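Local coordinates for oligopeptide ABC transporter, periplasmic oligopeptide-binding protein, putative (PDB 5IPW) that probably binds oligopeptides in the periplasm and hands them to an ABC transporter for uptake, at residues Ser101-Glu106 and Val110-Leu115; Val167-Ser172 and Gly176-Lys181. All coordinates share one frame; numbering follows the deposited sequence.

Overall arrangement
Both interactions reach the same five-stranded antiparallel sheet of this family 5 solute-binding protein, and their centres lie about 9 Å apart. Interaction 1 is the hairpin of strands 94-105 and 110-115; interaction 2 sets strand 166-171 against the helical turn at 176-181, which follows it in the chain and packs against the sheet. Strands 110-115 and 166-171 are neighbours in that sheet and link the two contacts: Tyr111 N lies 2.8 Å from Phe169 O and Phe113 N lies 2.9 Å from Val167 O, probable hydrogen bonds that join the two strands. On the sheet face that carries Tyr111 and Phe113, Tyr111 CD1 packs 3.5 Å from Phe178 CD2, so the aromatic layer runs on from one contact into the other.

Interaction 1 (Ser101-Glu106 and Val110-Leu115); sequences SWEVLE and VYIFHL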
loop_
_atom_site.group_PDB
_atom_site.type_symbol
_atom_site.label_atom_id
_atom_site.label_comp_id
_atom_site.label_asym_id
_atom_site.label_seq_id
_atom_site.Cartn_x
_atom_site.Cartn_y
_atom_site.Cartn_z
ATOM N N SER A 101 -5.048 19.575 -11.924
ATOM C CA SER A 101 -3.602 19.724 -12.114
ATOM C C SER A 101 -2.974 20.290 -10.867
ATOM O O SER A 101 -3.640 20.929 -10.048
ATOM C CB SER A 101 -3.279 20.635 -13.302
ATOM O OG SER A 101 -3.876 21.913 -13.147
ATOM N N TRP A 102 -1.684 20.028 -10.723
ATOM C CA TRP A 102 -0.942 20.484 -9.567
ATOM C C TRP A 102 0.427 20.968 -9.996
ATOM O O TRP A 102 0.807 20.864 -11.161
ATOM C CB TRP A 102 -0.850 19.387 -8.501
ATOM C CG TRP A 102 -0.407 18.056 -9.023
ATOM C CD1 TRP A 102 0.837 17.513 -8.935
ATOM C CD2 TRP A 102 -1.219 17.095 -9.702
ATOM N NE1 TRP A 102 0.855 16.275 -9.522
ATOM C CE2 TRP A 102 -0.395 15.993 -10.003
ATOM C CE3 TRP A 102 -2.563 17.061 -10.089
ATOM C CZ2 TRP A 102 -0.869 14.869 -10.674
ATOM C CZ3 TRP A 102 -3.033 15.948 -10.761
ATOM C CH2 TRP A 102 -2.190 14.866 -11.046
ATOM N N GLU A 103 1.159 21.505 -9.033
ATOM C CA GLU A 103 2.327 22.301 -9.316
ATOM C C GLU A 103 3.262 22.175 -8.131
ATOM O O GLU A 103 2.846 22.388 -6.993
ATOM C CB GLU A 103 1.878 23.744 -9.499
ATOM C CG GLU A 103 2.543 24.473 -10.641
ATOM C CD GLU A 103 1.945 25.849 -10.859
ATOM O OE1 GLU A 103 0.744 26.041 -10.563
ATOM O OE2 GLU A 103 2.684 26.741 -11.325
ATOM N N VAL A 104 4.508 21.798 -8.395
ATOM C CA VAL A 104 5.524 21.681 -7.352
ATOM C C VAL A 104 6.523 22.821 -7.522
ATOM O O VAL A 104 7.200 22.898 -8.552
ATOM C CB VAL A 104 6.280 20.344 -7.442
ATOM C CG1 VAL A 104 7.121 20.136 -6.191
ATOM C CG2 VAL A 104 5.310 19.189 -7.644
ATOM N N LEU A 105 6.614 23.697 -6.520
ATOM C CA LEU A 105 7.447 24.900 -6.618
ATOM C C LEU A 105 8.440 25.013 -5.467
ATOM O O LEU A 105 8.364 24.261 -4.493
ATOM C CB LEU A 105 6.573 26.157 -6.676
ATOM C CG LEU A 105 5.497 26.201 -7.762
ATOM C CD1 LEU A 105 4.652 27.459 -7.630
ATOM C CD2 LEU A 105 6.115 26.122 -9.150
ATOM N N GLU A 106 9.371 25.962 -5.606
ATOM C CA GLU A 106 10.413 26.223 -4.607
ATOM C C GLU A 106 11.098 24.928 -4.185
ATOM O O GLU A 106 11.254 24.647 -2.996
ATOM C CB GLU A 106 9.831 26.965 -3.395
ATOM C CG GLU A 106 9.374 28.390 -3.704
ATOM C CD GLU A 106 8.670 29.068 -2.535
ATOM O OE1 GLU A 106 9.033 28.812 -1.361
ATOM O OE2 GLU A 106 7.744 29.867 -2.796
ATOM N N VAL A 110 6.768 24.183 -1.706
ATOM C CA VAL A 110 5.347 24.471 -1.848
ATOM C C VAL A 110 4.706 23.630 -2.957
ATOM O O VAL A 110 5.343 23.303 -3.968
ATOM C CB VAL A 110 5.054 25.984 -2.072
ATOM C CG1 VAL A 110 6.201 26.847 -1.569
ATOM C CG2 VAL A 110 4.767 26.305 -3.529
ATOM N N TYR A 111 3.434 23.298 -2.742
ATOM C CA TYR A 111 2.619 22.579 -3.718
ATOM C C TYR A 111 1.310 23.321 -3.914
ATOM O O TYR A 111 0.652 23.685 -2.941
ATOM C CB TYR A 111 2.330 21.163 -3.231
ATOM C CG TYR A 111 3.568 20.330 -3.011
ATOM C CD1 TYR A 111 4.217 20.324 -1.782
ATOM C CD2 TYR A 111 4.097 19.551 -4.037
ATOM C CE1 TYR A 111 5.354 19.561 -1.576
ATOM C CE2 TYR A 111 5.232 18.783 -3.841
ATOM C CZ TYR A 111 5.858 18.792 -2.609
ATOM O OH TYR A 111 6.984 18.028 -2.408
ATOM N N ILE A 112 0.952 23.561 -5.171
ATOM C CA ILE A 112 -0.340 24.145 -5.515
ATOM C C ILE A 112 -1.193 23.069 -6.171
ATOM O O ILE A 112 -0.737 22.391 -7.088
ATOM C CB ILE A 112 -0.199 25.343 -6.485
ATOM C CG1 ILE A 112 0.159 26.624 -5.726
ATOM C CG2 ILE A 112 -1.500 25.600 -7.237
ATOM C CD1 ILE A 112 1.527 26.631 -5.089
ATOM N N PHE A 113 -2.428 22.923 -5.700
ATOM C CA PHE A 113 -3.404 22.040 -6.337
ATOM C C PHE A 113 -4.539 22.872 -6.909
ATOM O O PHE A 113 -5.112 23.716 -6.215
ATOM C CB PHE A 113 -3.959 21.022 -5.342
ATOM C CG PHE A 113 -2.972 19.974 -4.934
ATOM C CD1 PHE A 113 -2.785 18.845 -5.710
ATOM C CD2 PHE A 113 -2.229 20.117 -3.772
ATOM C CE1 PHE A 113 -1.865 17.875 -5.342
ATOM C CE2 PHE A 113 -1.316 19.151 -3.394
ATOM C CZ PHE A 113 -1.131 18.027 -4.181
ATOM N N HIS A 114 -4.856 22.617 -8.177
ATOM C CA HIS A 114 -5.903 23.338 -8.883
ATOM C C HIS A 114 -7.171 22.508 -8.917
ATOM O O HIS A 114 -7.211 21.436 -9.520
ATOM C CB HIS A 114 -5.452 23.667 -10.301
ATOM C CG HIS A 114 -4.233 24.531 -10.351
ATOM N ND1 HIS A 114 -4.298 25.908 -10.349
ATOM C CD2 HIS A 114 -2.917 24.214 -10.381
ATOM C CE1 HIS A 114 -3.074 26.401 -10.388
ATOM N NE2 HIS A 114 -2.218 25.395 -10.406
ATOM N N LEU A 115 -8.207 23.021 -8.269
ATOM C CA LEU A 115 -9.452 22.297 -8.099
ATOM C C LEU A 115 -10.391 22.555 -9.262
ATOM O O LEU A 115 -10.110 23.385 -10.130
ATOM C CB LEU A 115 -10.117 22.711 -6.786
ATOM C CG LEU A 115 -9.241 22.608 -5.536
ATOM C CD1 LEU A 115 -10.074 22.911 -4.300
ATOM C CD2 LEU A 115 -8.595 21.238 -5.420
#
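Ser101-Leu105 and Val110-His114 pair as an antiparallel hairpin, axes 4.6 Å apart at closest approach, with Trp102-Phe113 and Val104-Tyr111 the non-hydrogen-bonded pairs. The ladder runs from His114 N to Ser101 O at one end to the Leu105-Val110 pair at the other; the Glu103 N to Ile112 O bond within it is weak.

On one face, Trp102 lays its CB 3.4 Å from CD1 of Phe113, and the five-membered ring of Trp102 meets the Phe113 ring obliquely, planes 35° apart. Val104 runs alongside Tyr111 with CG1 3.3 Å from CE2, while the Tyr111 hydroxyl bonds to Tyr175 O.

The other face is polar at one end. The extended chain of Glu103 carries OE1 to His114 NE2 (3.0 Å), a nearly straight bond in the imidazole plane, with carboxylate and ring almost coplanar. Ile112 CG2 sits over one face of that ring, toward its rim. Further along, Leu105 CB meets Val110 CG2 at 3.6 Å. A leucine in place of His114 would probably leave the Glu103 carboxylate without its cross-strand donor and free to swing.

The hairpin thus puts aromatic packing on one face and, on the other, a carboxylate that would favour a protonated imidazole.

Interaction 2 (Val167-Ser172 and Gly176-Lys181); sequences VKFEFS and GLFLLK
Phe178 reaches from the turn at 176-181 to two phenylalanines of strand 166-171, Phe169 and Phe171, and the three rings form a buried aromatic cluster. Phe169 and Phe171, two residues apart on the strand, both direct their side chains toward the turn.

The edge-to-face pair is Phe171 with Phe178. Phe171 presents the CE2-CZ edge to one face of the Phe178 ring, CZ of Phe171 coming 3.5 Å from CD1 of Phe178; the centroids are 5.0 Å apart and the planes meet at 61°. Phe169 makes the looser, oblique pair: CZ of Phe178 lies over one face of the Phe169 ring, displaced toward the rim and 4.0 Å from CD2 of Phe169, with the planes at 42°. Phe178 can serve both because CG stands anti to the backbone N (chi1 179°), which sends the ring out from the turn across the 9.6 Å that separates its CA from the CA of Phe171.

Backbone bonds shape the turn itself. Leu180 N bonds to Leu177 O and Lys181 N to Phe178 O (2.8 Å), one helix-like coil that carries Phe178 near its middle. Beyond the two segments, Tyr111 and Phe187 also meet the Phe178 ring, and Tyr175 meets Phe171 edge-to-face.

Between these two segments the contact is made by aromatic rings: the weakly positive C-H edge of Phe171 faces the pi cloud of Phe178, which gives the pairing a preferred orientation on top of apolar burial.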
loop_
_atom_site.group_PDB
_atom_site.type_symbol
_atom_site.label_atom_id
_atom_site.label_comp_id
_atom_site.label_asym_id
_atom_site.label_seq_id
_atom_site.Cartn_x
_atom_site.Cartn_y
_atom_site.Cartn_z
ATOM N N VAL A 167 -5.536 25.641 -3.764
ATOM C CA VAL A 167 -5.045 25.412 -2.413
ATOM C C VAL A 167 -3.531 25.277 -2.483
ATOM O O VAL A 167 -2.992 24.645 -3.399
ATOM C CB VAL A 167 -5.689 24.161 -1.753
ATOM C CG1 VAL A 167 -5.502 22.910 -2.599
ATOM C CG2 VAL A 167 -5.149 23.943 -0.339
ATOM N N LYS A 168 -2.860 25.883 -1.509
ATOM C CA LYS A 168 -1.409 25.930 -1.462
ATOM C C LYS A 168 -0.929 25.291 -0.173
ATOM O O LYS A 168 -1.350 25.684 0.909
ATOM C CB LYS A 168 -0.933 27.388 -1.546
ATOM C CG LYS A 168 0.555 27.607 -1.285
ATOM C CD LYS A 168 0.948 29.067 -1.468
ATOM C CE LYS A 168 2.397 29.316 -1.065
ATOM N NZ LYS A 168 2.933 30.579 -1.642
ATOM N N PHE A 169 -0.060 24.297 -0.304
ATOM C CA PHE A 169 0.619 23.690 0.834
ATOM C C PHE A 169 2.051 24.197 0.825
ATOM O O PHE A 169 2.801 23.880 -0.094
ATOM C CB PHE A 169 0.637 22.162 0.706
ATOM C CG PHE A 169 -0.719 21.517 0.821
ATOM C CD1 PHE A 169 -1.577 21.471 -0.268
ATOM C CD2 PHE A 169 -1.126 20.926 2.010
ATOM C CE1 PHE A 169 -2.818 20.870 -0.167
ATOM C CE2 PHE A 169 -2.369 20.324 2.115
ATOM C CZ PHE A 169 -3.216 20.296 1.026
ATOM N N GLU A 170 2.420 24.999 1.824
ATOM C CA GLU A 170 3.797 25.477 1.965
ATOM C C GLU A 170 4.440 24.814 3.169
ATOM O O GLU A 170 4.008 25.018 4.305
ATOM C CB GLU A 170 3.849 27.000 2.125
ATOM C CG GLU A 170 5.259 27.556 2.316
ATOM C CD GLU A 170 5.358 29.050 2.047
ATOM O OE1 GLU A 170 6.407 29.492 1.528
ATOM O OE2 GLU A 170 4.386 29.780 2.345
ATOM N N PHE A 171 5.470 24.017 2.913
ATOM C CA PHE A 171 6.216 23.359 3.979
ATOM C C PHE A 171 7.433 24.195 4.383
ATOM O O PHE A 171 7.931 25.000 3.598
ATOM C CB PHE A 171 6.669 21.971 3.523
ATOM C CG PHE A 171 5.552 20.980 3.391
ATOM C CD1 PHE A 171 5.102 20.283 4.497
ATOM C CD2 PHE A 171 4.955 20.738 2.160
ATOM C CE1 PHE A 171 4.072 19.363 4.384
ATOM C CE2 PHE A 171 3.927 19.818 2.039
ATOM C CZ PHE A 171 3.484 19.131 3.154
ATOM N N SER A 172 7.900 24.011 5.614
ATOM C CA SER A 172 9.184 24.572 6.026
ATOM C C SER A 172 10.263 23.659 5.473
ATOM O O SER A 172 10.338 22.513 5.889
ATOM C CB SER A 172 9.292 24.637 7.550
ATOM O OG SER A 172 8.921 23.407 8.148
ATOM N N GLY A 176 9.910 16.488 -0.906
ATOM C CA GLY A 176 9.487 15.791 -2.121
ATOM C C GLY A 176 8.572 14.609 -1.872
ATOM O O GLY A 176 7.766 14.258 -2.726
ATOM N N LEU A 177 8.689 14.002 -0.694
ATOM C CA LEU A 177 7.885 12.838 -0.334
ATOM C C LEU A 177 6.392 13.119 -0.280
ATOM O O LEU A 177 5.590 12.194 -0.341
ATOM C CB LEU A 177 8.324 12.284 1.026
ATOM C CG LEU A 177 9.723 11.668 1.115
ATOM C CD1 LEU A 177 9.972 11.136 2.525
ATOM C CD2 LEU A 177 9.922 10.569 0.071
ATOM N N PHE A 178 6.018 14.388 -0.149
ATOM C CA PHE A 178 4.616 14.756 -0.009
ATOM C C PHE A 178 3.754 14.249 -1.157
ATOM O O PHE A 178 2.609 13.860 -0.941
ATOM C CB PHE A 178 4.468 16.270 0.098
ATOM C CG PHE A 178 3.042 16.725 0.212
ATOM C CD1 PHE A 178 2.281 16.376 1.316
ATOM C CD2 PHE A 178 2.457 17.493 -0.793
ATOM C CE1 PHE A 178 0.966 16.787 1.426
ATOM C CE2 PHE A 178 1.145 17.909 -0.688
ATOM C CZ PHE A 178 0.398 17.557 0.424
ATOM N N LEU A 179 4.293 14.253 -2.371
ATOM C CA LEU A 179 3.549 13.756 -3.523
ATOM C C LEU A 179 3.075 12.321 -3.332
ATOM O O LEU A 179 2.025 11.952 -3.843
ATOM C CB LEU A 179 4.382 13.846 -4.802
ATOM C CG LEU A 179 4.572 15.237 -5.403
ATOM C CD1 LEU A 179 5.406 15.112 -6.668
ATOM C CD2 LEU A 179 3.250 15.928 -5.710
ATOM N N LEU A 180 3.847 11.521 -2.605
ATOM C CA LEU A 180 3.471 10.135 -2.319
ATOM C C LEU A 180 2.446 10.005 -1.193
ATOM O O LEU A 180 1.887 8.934 -0.986
ATOM C CB LEU A 180 4.709 9.301 -1.992
ATOM C CG LEU A 180 5.515 8.817 -3.199
ATOM C CD1 LEU A 180 5.873 9.929 -4.177
ATOM C CD2 LEU A 180 6.766 8.129 -2.688
ATOM N N LYS A 181 2.209 11.089 -0.468
ATOM C CA LYS A 181 1.222 11.103 0.602
ATOM C C LYS A 181 -0.170 11.342 0.046
ATOM O O LYS A 181 -1.147 10.794 0.552
ATOM C CB LYS A 181 1.551 12.205 1.607
ATOM C CG LYS A 181 2.921 12.077 2.249
ATOM C CD LYS A 181 2.860 11.310 3.558
ATOM C CE LYS A 181 4.248 10.923 4.039
ATOM N NZ LYS A 181 4.822 9.822 3.217
#